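Local coordinates for YECBM32 (Yersinia enterocolitica, PDB 2JDA), which binds polygalacturonic acid, the backbone of plant pectin, in the bacterial periplasm as a family 32 carbohydrate-binding module, at residues P26-I29 and K35-W38; V46-D51 and N129-N134; K82-L87 and A110-L115. One frame throughout, in Å; residues are numbered along the deposited sequence.

Contact 1. Residues P26-I29 and K35-W38; sequences PANI and KTRW. With CA (calcium ion), chain C.
Trp-38 and Pro-26 meet at one end of this contact, while Asn-28 and Thr-36 share a calcium ion at the other. Both segments belong to the long loop between strands 10-15 and 38-41 of the F5/8 type C domain. Residues 26-29 form a 3-10 turn, closed by the hydrogen bond from Ile-29 N to Pro-26 O (2.9 Å), and Asn-28 O, within this turn, is directed at the metal. Trp-38 buries the most surface here. With CG anti to the backbone N (chi1 169°), its indole reaches back beside the turn, where CD1 lies 3.6 Å from Pro-26 CA and 3.9 Å from Pro-26 CG. Ile-29 runs alongside, pointing the same way, with CD1 4.1 Å from CE3 of Trp-38. A broad indole suits this place because it can serve a rigid proline and a branched isoleucine together, while its NE1 is hydrogen-bonded to Gly-17 O. Asn-28 comes next, its CB only 3.3 Å from Arg-37 O and its side chain crossing that of Thr-36 at about a right angle. The backbone of Asn-28 does the binding: its O is 2.3 Å from the calcium ion. Thr-36 grips the ion twice, through its backbone O and its OG1. Its chi1 of 65° sets OG1 between the backbone N and the carbonyl carbon, on a side from which both oxygens can face the metal. Asp-31, Asp-33, Asn-129 and Glu-130 complete seven protein oxygens. The two segments thus supply three neutral oxygens, whereas the negative charge that offsets the ion would come mainly from the carboxylates of Asp-31 and Glu-130, an arrangement consistent with a calcium that ties the loop to strand 125-133.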
ATOM      1  N   PRO A  26      -7.465   8.934   2.891  1.00  9.41           N
ATOM      2  CA  PRO A  26      -6.137   8.327   2.924  1.00 10.08           C
ATOM      3  C   PRO A  26      -5.706   7.770   4.297  1.00  9.37           C
ATOM      4  O   PRO A  26      -5.157   6.657   4.386  1.00  9.93           O
ATOM      5  CB  PRO A  26      -5.241   9.473   2.441  1.00 10.59           C
ATOM      6  CG  PRO A  26      -6.123  10.244   1.537  1.00 11.80           C
ATOM      7  CD  PRO A  26      -7.441  10.268   2.260  1.00 10.30           C
ATOM      8  N   ALA A  27      -6.023   8.466   5.387  1.00  9.95           N
ATOM      9  CA  ALA A  27      -5.621   7.996   6.704  1.00 10.31           C
ATOM     10  C   ALA A  27      -6.208   6.639   7.067  1.00 10.68           C
ATOM     11  O   ALA A  27      -5.716   5.933   7.939  1.00 11.49           O
ATOM     12  CB  ALA A  27      -5.922   9.029   7.733  1.00 10.76           C
ATOM     13  N   ASN A  28      -7.316   6.280   6.428  1.00  9.97           N
ATOM     14  CA  ASN A  28      -7.943   4.982   6.653  1.00  9.94           C
ATOM     15  C   ASN A  28      -7.011   3.836   6.279  1.00  9.75           C
ATOM     16  O   ASN A  28      -7.273   2.694   6.635  1.00 10.82           O
ATOM     17  CB  ASN A  28      -9.262   4.793   5.885  1.00  9.90           C
ATOM     18  CG  ASN A  28     -10.479   5.532   6.441  1.00 10.41           C
ATOM     19  OD1 ASN A  28     -11.564   5.543   5.769  1.00 14.86           O
ATOM     20  ND2 ASN A  28     -10.354   6.096   7.577  1.00  9.21           N
ATOM     21  N   ILE A  29      -5.979   4.094   5.483  1.00 10.15           N
ATOM     22  CA  ILE A  29      -5.109   3.001   5.053  1.00 10.48           C
ATOM     23  C   ILE A  29      -4.167   2.579   6.154  1.00 10.88           C
ATOM     24  O   ILE A  29      -3.524   1.549   6.012  1.00 12.30           O
ATOM     25  CB  ILE A  29      -4.305   3.462   3.772  1.00 10.52           C
ATOM     26  CG1 ILE A  29      -3.960   2.268   2.917  1.00 10.89           C
ATOM     27  CG2 ILE A  29      -3.066   4.260   4.127  1.00 10.49           C
ATOM     28  CD1 ILE A  29      -3.276   2.635   1.610  1.00 11.45           C
ATOM     29  N   LYS A  35     -11.671  -2.623   8.576  1.00 16.57           N
ATOM     30  CA  LYS A  35     -12.981  -2.251   8.100  1.00 18.07           C
ATOM     31  C   LYS A  35     -13.018  -0.838   7.472  1.00 17.98           C
ATOM     32  O   LYS A  35     -14.031  -0.474   6.914  1.00 20.94           O
ATOM     33  CB  LYS A  35     -14.035  -2.277   9.219  1.00 19.65           C
ATOM     34  CG  LYS A  35     -14.141  -3.590   9.957  1.00 24.75           C
ATOM     35  CD  LYS A  35     -14.974  -3.344  11.285  1.00 30.11           C
ATOM     36  CE  LYS A  35     -14.158  -2.687  12.473  1.00 32.52           C
ATOM     37  NZ  LYS A  35     -12.790  -3.245  12.783  1.00 32.70           N
ATOM     38  N   THR A  36     -11.992  -0.022   7.656  1.00 15.23           N
ATOM     39  CA  THR A  36     -11.938   1.294   6.973  1.00 13.43           C
ATOM     40  C   THR A  36     -10.926   1.180   5.829  1.00 12.93           C
ATOM     41  O   THR A  36      -9.916   0.482   5.931  1.00 12.64           O
ATOM     42  CB  THR A  36     -11.449   2.384   7.916  1.00 13.10           C
ATOM     43  OG1 THR A  36     -10.095   2.107   8.294  1.00 13.36           O
ATOM     44  CG2 THR A  36     -12.288   2.444   9.172  1.00 14.66           C
ATOM     45  N   ARG A  37     -11.184   1.900   4.749  1.00 10.59           N
ATOM     46  CA  ARG A  37     -10.323   1.879   3.568  1.00 10.51           C
ATOM     47  C   ARG A  37     -10.125   3.236   2.977  1.00 10.22           C
ATOM     48  O   ARG A  37     -10.922   4.129   3.158  1.00 10.04           O
ATOM     49  CB  ARG A  37     -10.904   0.942   2.522  1.00 10.60           C
ATOM     50  CG  ARG A  37     -12.237   1.335   1.922  1.00 11.47           C
ATOM     51  CD  ARG A  37     -12.781   0.278   1.003  1.00 13.40           C
ATOM     52  NE  ARG A  37     -14.101   0.536   0.439  1.00 15.46           N
ATOM     53  CZ  ARG A  37     -15.230   0.218   1.022  1.00 16.86           C
ATOM     54  NH1 ARG A  37     -15.261  -0.267   2.254  1.00 18.92           N
ATOM     55  NH2 ARG A  37     -16.337   0.447   0.349  1.00 21.76           N
ATOM     56  N   TRP A  38      -8.993   3.368   2.302  1.00  9.57           N
ATOM     57  CA  TRP A  38      -8.775   4.405   1.305  1.00  9.30           C
ATOM     58  C   TRP A  38      -9.238   3.864  -0.033  1.00  9.54           C
ATOM     59  O   TRP A  38      -8.929   2.723  -0.391  1.00 10.63           O
ATOM     60  CB  TRP A  38      -7.272   4.733   1.209  1.00  8.86           C
ATOM     61  CG  TRP A  38      -6.920   5.592   0.028  1.00  8.87           C
ATOM     62  CD1 TRP A  38      -7.300   6.902  -0.160  1.00  9.64           C
ATOM     63  CD2 TRP A  38      -6.160   5.234  -1.115  1.00  9.17           C
ATOM     64  NE1 TRP A  38      -6.880   7.354  -1.382  1.00  9.76           N
ATOM     65  CE2 TRP A  38      -6.128   6.362  -1.972  1.00 10.08           C
ATOM     66  CE3 TRP A  38      -5.515   4.048  -1.543  1.00  9.97           C
ATOM     67  CZ2 TRP A  38      -5.486   6.334  -3.202  1.00 11.10           C
ATOM     68  CZ3 TRP A  38      -4.883   4.034  -2.745  1.00 10.97           C
ATOM     69  CH2 TRP A  38      -4.864   5.189  -3.568  1.00 10.76           C
TER
HETATM   70 CA    CA C1146      -8.096   0.781   7.583  1.00 11.95          CA

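Contact 2. Residues V46-D51 and N129-N134. With CA (calcium ion), chain C.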
ATOM      1  N   VAL A  46      -0.944   6.734  -3.160  1.00  8.97           N
ATOM      2  CA  VAL A  46      -1.029   6.948  -1.717  1.00  9.09           C
ATOM      3  C   VAL A  46       0.379   6.868  -1.173  1.00  8.95           C
ATOM      4  O   VAL A  46       1.161   5.978  -1.567  1.00 10.04           O
ATOM      5  CB  VAL A  46      -2.013   5.950  -1.078  1.00  9.10           C
ATOM      6  CG1 VAL A  46      -1.611   4.481  -1.265  1.00 10.59           C
ATOM      7  CG2 VAL A  46      -2.189   6.282   0.415  1.00  9.55           C
ATOM      8  N   GLN A  47       0.720   7.835  -0.325  1.00  9.36           N
ATOM      9  CA  GLN A  47       2.092   8.026   0.150  1.00  8.60           C
ATOM     10  C   GLN A  47       2.121   8.001   1.655  1.00  9.03           C
ATOM     11  O   GLN A  47       1.359   8.673   2.312  1.00 10.28           O
ATOM     12  CB  GLN A  47       2.659   9.324  -0.380  1.00  9.96           C
ATOM     13  CG  GLN A  47       4.064   9.668   0.091  1.00 10.59           C
ATOM     14  CD  GLN A  47       4.548  10.961  -0.506  1.00 11.24           C
ATOM     15  OE1 GLN A  47       4.670  11.043  -1.722  1.00 13.63           O
ATOM     16  NE2 GLN A  47       4.784  11.991   0.333  1.00 14.31           N
ATOM     17  N   LEU A  48       2.986   7.161   2.186  1.00  9.85           N
ATOM     18  CA  LEU A  48       3.165   6.892   3.609  1.00  9.96           C
ATOM     19  C   LEU A  48       4.447   7.546   4.057  1.00 10.66           C
ATOM     20  O   LEU A  48       5.530   7.253   3.488  1.00 11.48           O
ATOM     21  CB  LEU A  48       3.225   5.399   3.868  1.00 10.97           C
ATOM     22  CG  LEU A  48       2.144   4.577   3.230  1.00 13.79           C
ATOM     23  CD1 LEU A  48       2.433   3.101   3.418  1.00 18.26           C
ATOM     24  CD2 LEU A  48       0.778   4.951   3.732  1.00 16.32           C
ATOM     25  N   GLU A  49       4.362   8.446   5.024  1.00 11.74           N
ATOM     26  CA  GLU A  49       5.549   9.058   5.628  1.00 12.90           C
ATOM     27  C   GLU A  49       5.776   8.419   6.963  1.00 12.36           C
ATOM     28  O   GLU A  49       4.855   8.338   7.781  1.00 13.67           O
ATOM     29  CB  GLU A  49       5.353  10.575   5.808  1.00 13.49           C
ATOM     30  CG  GLU A  49       6.552  11.273   6.453  1.00 14.63           C
ATOM     31  CD  GLU A  49       6.336  12.760   6.662  1.00 18.71           C
ATOM     32  OE1 GLU A  49       5.519  13.369   5.908  1.00 19.65           O
ATOM     33  OE2 GLU A  49       7.068  13.317   7.540  1.00 22.04           O
ATOM     34  N   LEU A  50       6.994   7.914   7.155  1.00 12.90           N
ATOM     35  CA  LEU A  50       7.421   7.311   8.422  1.00 13.59           C
ATOM     36  C   LEU A  50       7.957   8.396   9.353  1.00 15.27           C
ATOM     37  O   LEU A  50       8.310   9.481   8.916  1.00 14.91           O
ATOM     38  CB  LEU A  50       8.467   6.229   8.189  1.00 13.52           C
ATOM     39  CG  LEU A  50       8.083   5.177   7.138  1.00 14.66           C
ATOM     40  CD1 LEU A  50       9.179   4.149   7.005  1.00 14.81           C
ATOM     41  CD2 LEU A  50       6.771   4.514   7.500  1.00 16.94           C
ATOM     42  N   ASP A  51       8.127   8.028  10.616  1.00 18.84           N
ATOM     43  CA  ASP A  51       8.633   9.010  11.596  1.00 21.28           C
ATOM     44  C   ASP A  51      10.067   9.453  11.299  1.00 21.63           C
ATOM     45  O   ASP A  51      10.471  10.596  11.542  1.00 22.97           O
ATOM     46  CB  ASP A  51       8.486   8.418  13.011  1.00 22.26           C
ATOM     47  CG  ASP A  51       9.354   7.178  13.228  1.00 26.49           C
ATOM     48  OD1 ASP A  51       9.237   6.168  12.468  1.00 27.94           O
ATOM     49  OD2 ASP A  51      10.188   7.138  14.188  1.00 28.76           O
ATOM     50  N   ASN A 129      -7.643  -1.610   2.409  1.00 10.57           N
ATOM     51  CA  ASN A 129      -8.090  -1.549   3.798  1.00 11.28           C
ATOM     52  C   ASN A 129      -6.977  -1.143   4.744  1.00 11.22           C
ATOM     53  O   ASN A 129      -7.180  -0.366   5.702  1.00 12.35           O
ATOM     54  CB  ASN A 129      -8.650  -2.897   4.251  1.00 11.76           C
ATOM     55  CG  ASN A 129      -9.872  -3.363   3.475  1.00 13.40           C
ATOM     56  OD1 ASN A 129     -10.612  -2.580   2.890  1.00 15.15           O
ATOM     57  ND2 ASN A 129     -10.091  -4.713   3.459  1.00 15.71           N
ATOM     58  N   GLU A 130      -5.775  -1.684   4.537  1.00 12.01           N
ATOM     59  CA  GLU A 130      -4.687  -1.452   5.458  1.00 13.14           C
ATOM     60  C   GLU A 130      -3.355  -1.746   4.760  1.00 12.10           C
ATOM     61  O   GLU A 130      -3.226  -2.582   3.859  1.00 12.07           O
ATOM     62  CB  GLU A 130      -4.849  -2.379   6.667  1.00 14.31           C
ATOM     63  CG  GLU A 130      -4.214  -1.888   7.916  1.00 20.75           C
ATOM     64  CD  GLU A 130      -4.832  -0.642   8.559  1.00 17.17           C
ATOM     65  OE1 GLU A 130      -6.014  -0.192   8.406  1.00 17.28           O
ATOM     66  OE2 GLU A 130      -4.016  -0.047   9.192  1.00 20.89           O
ATOM     67  N   ILE A 131      -2.372  -0.941   5.141  1.00 12.64           N
ATOM     68  CA  ILE A 131      -0.996  -1.153   4.810  1.00 13.33           C
ATOM     69  C   ILE A 131      -0.180  -0.977   6.068  1.00 13.52           C
ATOM     70  O   ILE A 131      -0.411  -0.086   6.878  1.00 14.01           O
ATOM     71  CB  ILE A 131      -0.569  -0.175   3.722  1.00 13.89           C
ATOM     72  CG1 ILE A 131       0.756  -0.551   3.092  1.00 18.62           C
ATOM     73  CG2 ILE A 131      -0.547   1.178   4.221  1.00 17.07           C
ATOM     74  CD1 ILE A 131       0.702  -0.232   1.567  1.00 23.14           C
ATOM     75  N   ALA A 132       0.841  -1.799   6.208  1.00 12.61           N
ATOM     76  CA  ALA A 132       1.796  -1.624   7.312  1.00 12.55           C
ATOM     77  C   ALA A 132       3.211  -1.891   6.779  1.00 11.82           C
ATOM     78  O   ALA A 132       3.384  -2.635   5.798  1.00 13.35           O
ATOM     79  CB  ALA A 132       1.474  -2.523   8.470  1.00 13.71           C
ATOM     80  N   ILE A 133       4.200  -1.331   7.436  1.00 12.77           N
ATOM     81  CA  ILE A 133       5.597  -1.438   7.014  1.00 12.88           C
ATOM     82  C   ILE A 133       6.339  -2.218   8.118  1.00 13.21           C
ATOM     83  O   ILE A 133       6.200  -1.938   9.293  1.00 14.08           O
ATOM     84  CB  ILE A 133       6.197  -0.064   6.846  1.00 13.03           C
ATOM     85  CG1 ILE A 133       5.353   0.833   5.886  1.00 18.10           C
ATOM     86  CG2 ILE A 133       7.665  -0.170   6.509  1.00 15.19           C
ATOM     87  CD1 ILE A 133       5.231   0.312   4.624  1.00 21.13           C
ATOM     88  N   ASN A 134       7.107  -3.206   7.714  1.00 12.45           N
ATOM     89  CA  ASN A 134       7.842  -4.083   8.629  1.00 12.74           C
ATOM     90  C   ASN A 134       6.894  -4.813   9.609  1.00 13.66           C
ATOM     91  O   ASN A 134       7.029  -4.723  10.838  1.00 16.40           O
ATOM     92  CB  ASN A 134       8.879  -3.268   9.385  1.00 12.37           C
ATOM     93  CG  ASN A 134       9.986  -2.761   8.499  1.00 12.42           C
ATOM     94  OD1 ASN A 134      10.174  -3.224   7.369  1.00 12.88           O
ATOM     95  ND2 ASN A 134      10.770  -1.810   9.027  1.00 14.08           N
TER
HETATM   96 CA    CA C1146      -8.096   0.781   7.583  1.00 11.95          CA
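Leu-48 and Ile-131 face each other across the interior of a beta sandwich, the fold of F5/8 type C domains. Strand 46-50 lies in the five-stranded antiparallel sheet and strand 130-133 in the opposing mixed sheet; their axes pass 9.8 Å apart at a crossing angle of -37°, so the sheets are joined here by side chains rather than by backbone bonds. The tight part is the middle. Leu-48 CD1 presses to 3.6 Å from Ile-131 CG2, and the same methyl reaches Ile-133 CD1 at 4.1 Å. Because the Leu-48 CG stands anti to its carbonyl carbon (chi1 -49°), the two methyls of the fork are carried across the gap, with CD1 and CD2 both near Ile-131 CG2. Branched aliphatic residues suit this place: they fill the space between sheets with no polar atom to satisfy, and Ile-56 and Ile-59 of strand 53-63 extend the same apolar layer. Packing is looser toward Leu-50, whose CD2 comes no nearer than 4.3 Å to Ile-133 CG1. The solvent side is different again. Gln-47 and Glu-49, from the same strand, point to the outer face of their sheet, and Ala-132 turns away from the core on the other. At the N-terminal end of the second strand, Asn-129 and Glu-130 form a classic beta bulge against strand 53-63, and the contact gives way to metal chemistry. There Asn-129 O binds the calcium ion at 2.4 Å, as does Glu-130 OE1, while Glu-130 OE2 accepts a hydrogen bond from Gly-32 N.

Contact 3. Residues K82-L87 and A110-L115; sequences KNWQPL and AKYIKL
Trp-84 and Lys-114 form the centre of this contact on the outer face of the five-stranded sheet. Strand 71-78 runs between strands 85-92 and 112-120, so the indole, which touches Phe-76 and Ser-78, bridges two strands that are not neighbours. The first kind of interaction is with the ring face. Lys-114 leaves its backbone with CG anti to the N (chi1 -178°), then bends at chi3 (72°) and again at chi4, laying CE over the indole. This CE makes a CH-pi contact 3.8 Å from the centroid of the five-membered ring, and NZ, 4.7 Å from that centroid and 8° off the ring normal, adds a cation-pi interaction. Apolar packing comes second. Lys-114 CB sits over the face of the six-membered part, 3.6 Å from CZ3 of Trp-84, and Tyr-112 CB touches CH2 at 3.7 Å. The Tyr-112 side chain crosses that of Trp-84 at about a right angle, and its ring end leads away. Lysine suits this half-exposed position because its methylenes cover an aromatic while its ammonium stays accessible: NZ forms a salt bridge with Asp-116 and a hydrogen bond to a glycerol, probably from the crystallisation liquor. The carboxylate of Asp-116 and the indole face together would probably keep the ammonium charged and limit the freedom of both the lysine and the tryptophan.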
ATOM      1  N   LYS A  82      10.504  13.375  -3.126  1.00 14.88           N
ATOM      2  CA  LYS A  82      10.559  14.019  -4.452  1.00 16.34           C
ATOM      3  C   LYS A  82      11.215  13.146  -5.512  1.00 15.40           C
ATOM      4  O   LYS A  82      10.867  13.218  -6.710  1.00 16.41           O
ATOM      5  CB  LYS A  82      11.350  15.340  -4.342  1.00 19.57           C
ATOM      6  CG  LYS A  82      10.805  16.356  -3.352  1.00 25.35           C
ATOM      7  CD  LYS A  82      11.601  17.675  -3.462  1.00 32.75           C
ATOM      8  CE  LYS A  82      10.955  18.834  -2.654  1.00 36.70           C
ATOM      9  NZ  LYS A  82      10.100  18.340  -1.506  1.00 40.06           N
ATOM     10  N   ASN A  83      12.167  12.317  -5.093  1.00 14.22           N
ATOM     11  CA  ASN A  83      12.941  11.461  -5.995  1.00 13.93           C
ATOM     12  C   ASN A  83      12.696  10.036  -5.535  1.00 12.97           C
ATOM     13  O   ASN A  83      12.964   9.694  -4.396  1.00 12.97           O
ATOM     14  CB  ASN A  83      14.424  11.827  -5.930  1.00 13.05           C
ATOM     15  CG  ASN A  83      14.694  13.159  -6.548  1.00 15.06           C
ATOM     16  OD1 ASN A  83      14.687  13.259  -7.761  1.00 17.40           O
ATOM     17  ND2 ASN A  83      14.903  14.187  -5.724  1.00 18.15           N
ATOM     18  N   TRP A  84      12.186   9.222  -6.439  1.00 11.98           N
ATOM     19  CA  TRP A  84      11.672   7.907  -6.135  1.00 11.20           C
ATOM     20  C   TRP A  84      12.471   6.829  -6.841  1.00 11.11           C
ATOM     21  O   TRP A  84      12.879   6.985  -8.002  1.00 12.87           O
ATOM     22  CB  TRP A  84      10.197   7.816  -6.572  1.00 11.08           C
ATOM     23  CG  TRP A  84       9.324   8.819  -5.881  1.00 10.64           C
ATOM     24  CD1 TRP A  84       8.982  10.048  -6.332  1.00 11.43           C
ATOM     25  CD2 TRP A  84       8.769   8.722  -4.548  1.00 10.25           C
ATOM     26  NE1 TRP A  84       8.232  10.710  -5.401  1.00 12.56           N
ATOM     27  CE2 TRP A  84       8.114   9.933  -4.282  1.00 10.86           C
ATOM     28  CE3 TRP A  84       8.747   7.722  -3.551  1.00  9.66           C
ATOM     29  CZ2 TRP A  84       7.445  10.167  -3.088  1.00 11.61           C
ATOM     30  CZ3 TRP A  84       8.102   7.966  -2.370  1.00 11.16           C
ATOM     31  CH2 TRP A  84       7.464   9.175  -2.153  1.00 10.92           C
ATOM     32  N   GLN A  85      12.632   5.704  -6.136  1.00 10.61           N
ATOM     33  CA  GLN A  85      13.168   4.471  -6.670  1.00 11.44           C
ATOM     34  C   GLN A  85      12.162   3.347  -6.524  1.00 11.48           C
ATOM     35  O   GLN A  85      11.454   3.263  -5.518  1.00 11.02           O
ATOM     36  CB  GLN A  85      14.460   4.100  -5.964  1.00 14.52           C
ATOM     37  CG  GLN A  85      15.626   5.037  -6.329  1.00 18.56           C
ATOM     38  CD  GLN A  85      16.944   4.466  -5.804  1.00 23.28           C
ATOM     39  OE1 GLN A  85      17.232   4.678  -4.674  1.00 24.91           O
ATOM     40  NE2 GLN A  85      17.629   3.621  -6.591  1.00 26.81           N
ATOM     41  N   PRO A  86      12.056   2.474  -7.507  1.00 11.56           N
ATOM     42  CA  PRO A  86      11.093   1.398  -7.407  1.00 12.80           C
ATOM     43  C   PRO A  86      11.542   0.267  -6.523  1.00 12.60           C
ATOM     44  O   PRO A  86      12.718  -0.188  -6.631  1.00 14.38           O
ATOM     45  CB  PRO A  86      10.953   0.928  -8.835  1.00 13.01           C
ATOM     46  CG  PRO A  86      12.225   1.226  -9.402  1.00 13.40           C
ATOM     47  CD  PRO A  86      12.769   2.460  -8.790  1.00 13.79           C
ATOM     48  N   LEU A  87      10.605  -0.229  -5.710  1.00 12.98           N
ATOM     49  CA  LEU A  87      10.752  -1.557  -5.118  1.00 14.02           C
ATOM     50  C   LEU A  87      10.263  -2.610  -6.068  1.00 14.18           C
ATOM     51  O   LEU A  87      10.895  -3.680  -6.153  1.00 16.85           O
ATOM     52  CB  LEU A  87       9.987  -1.700  -3.847  1.00 15.01           C
ATOM     53  CG  LEU A  87      10.485  -0.998  -2.608  1.00 17.35           C
ATOM     54  CD1 LEU A  87       9.560  -1.250  -1.413  1.00 17.91           C
ATOM     55  CD2 LEU A  87      11.949  -1.435  -2.276  1.00 18.58           C
ATOM     56  N   ALA A 110      14.369   4.192   3.802  1.00 10.51           N
ATOM     57  CA  ALA A 110      13.381   5.138   3.286  1.00 10.48           C
ATOM     58  C   ALA A 110      12.703   5.888   4.429  1.00 10.44           C
ATOM     59  O   ALA A 110      12.582   5.355   5.533  1.00 11.52           O
ATOM     60  CB  ALA A 110      12.326   4.433   2.440  1.00 11.80           C
ATOM     61  N   LYS A 111      12.253   7.113   4.123  1.00 10.58           N
ATOM     62  CA  LYS A 111      11.295   7.842   4.967  1.00 10.97           C
ATOM     63  C   LYS A 111       9.889   7.814   4.372  1.00 11.29           C
ATOM     64  O   LYS A 111       8.945   7.975   5.086  1.00 12.92           O
ATOM     65  CB  LYS A 111      11.740   9.282   5.175  1.00 11.84           C
ATOM     66  CG  LYS A 111      10.873  10.087   6.099  1.00 17.89           C
ATOM     67  CD  LYS A 111      11.563  11.404   6.398  1.00 22.90           C
ATOM     68  CE  LYS A 111      10.690  12.353   7.143  1.00 26.93           C
ATOM     69  NZ  LYS A 111      11.426  13.638   7.344  1.00 30.21           N
ATOM     70  N   TYR A 112       9.778   7.596   3.064  1.00 10.12           N
ATOM     71  CA  TYR A 112       8.504   7.614   2.369  1.00 10.28           C
ATOM     72  C   TYR A 112       8.359   6.364   1.515  1.00  9.92           C
ATOM     73  O   TYR A 112       9.311   5.925   0.825  1.00  9.77           O
ATOM     74  CB  TYR A 112       8.352   8.800   1.430  1.00 11.96           C
ATOM     75  CG  TYR A 112       8.545  10.146   2.094  1.00 12.00           C
ATOM     76  CD1 TYR A 112       7.476  10.880   2.580  1.00 13.53           C
ATOM     77  CD2 TYR A 112       9.801  10.729   2.168  1.00 13.41           C
ATOM     78  CE1 TYR A 112       7.684  12.116   3.167  1.00 14.07           C
ATOM     79  CE2 TYR A 112       9.987  11.973   2.745  1.00 13.73           C
ATOM     80  CZ  TYR A 112       8.910  12.665   3.237  1.00 14.27           C
ATOM     81  OH  TYR A 112       9.097  13.921   3.828  1.00 17.77           O
ATOM     82  N   ILE A 113       7.147   5.821   1.536  1.00  9.58           N
ATOM     83  CA  ILE A 113       6.754   4.727   0.654  1.00  9.52           C
ATOM     84  C   ILE A 113       5.556   5.213  -0.117  1.00  9.23           C
ATOM     85  O   ILE A 113       4.577   5.626   0.478  1.00 10.07           O
ATOM     86  CB  ILE A 113       6.441   3.423   1.452  1.00 11.06           C
ATOM     87  CG1 ILE A 113       7.695   2.918   2.222  1.00 12.85           C
ATOM     88  CG2 ILE A 113       5.837   2.348   0.529  1.00 11.64           C
ATOM     89  CD1 ILE A 113       8.723   2.289   1.321  1.00 16.95           C
ATOM     90  N   LYS A 114       5.578   5.071  -1.430  1.00  9.44           N
ATOM     91  CA  LYS A 114       4.457   5.501  -2.274  1.00  9.24           C
ATOM     92  C   LYS A 114       3.988   4.355  -3.116  1.00  8.69           C
ATOM     93  O   LYS A 114       4.794   3.713  -3.776  1.00  9.69           O
ATOM     94  CB  LYS A 114       4.844   6.705  -3.116  1.00 10.56           C
ATOM     95  CG  LYS A 114       3.673   7.242  -3.989  1.00 10.38           C
ATOM     96  CD  LYS A 114       4.057   8.584  -4.636  1.00 10.35           C
ATOM     97  CE  LYS A 114       5.076   8.531  -5.751  1.00 11.52           C
ATOM     98  NZ  LYS A 114       4.472   8.476  -7.131  1.00 11.40           N
ATOM     99  N   LEU A 115       2.685   4.094  -3.125  1.00  9.23           N
ATOM    100  CA  LEU A 115       2.075   3.149  -4.036  1.00  8.46           C
ATOM    101  C   LEU A 115       1.374   3.932  -5.125  1.00  8.53           C
ATOM    102  O   LEU A 115       0.534   4.783  -4.834  1.00 10.28           O
ATOM    103  CB  LEU A 115       1.061   2.235  -3.347  1.00  9.51           C
ATOM    104  CG  LEU A 115       1.642   1.053  -2.581  1.00 11.37           C
ATOM    105  CD1 LEU A 115       2.386   1.516  -1.396  1.00 13.85           C
ATOM    106  CD2 LEU A 115       0.537   0.127  -2.145  1.00 15.11           C
TER

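How the contacts relate
Contact 2 is the core of the three, aliphatic where its two strands touch and joining the two sheets of the sandwich. Contacts 1 and 3, only partly buried, lie on opposite sides of the chain's centre, about 20 Å apart between centres. Each borders contact 2. Contact 1 shares its calcium ion and is joined to it through Ile-29 O and Ile-131 N, at a loop beside strand 125-133. Contact 3 shares its sheet, where strands 44-50 and 112-120 are neighbours and Leu-48 N meets Ile-113 O. Chemistry follows place: metal coordination by oxygens in the loop, methyl packing between sheets, and a cation over an aromatic face on the outer surface.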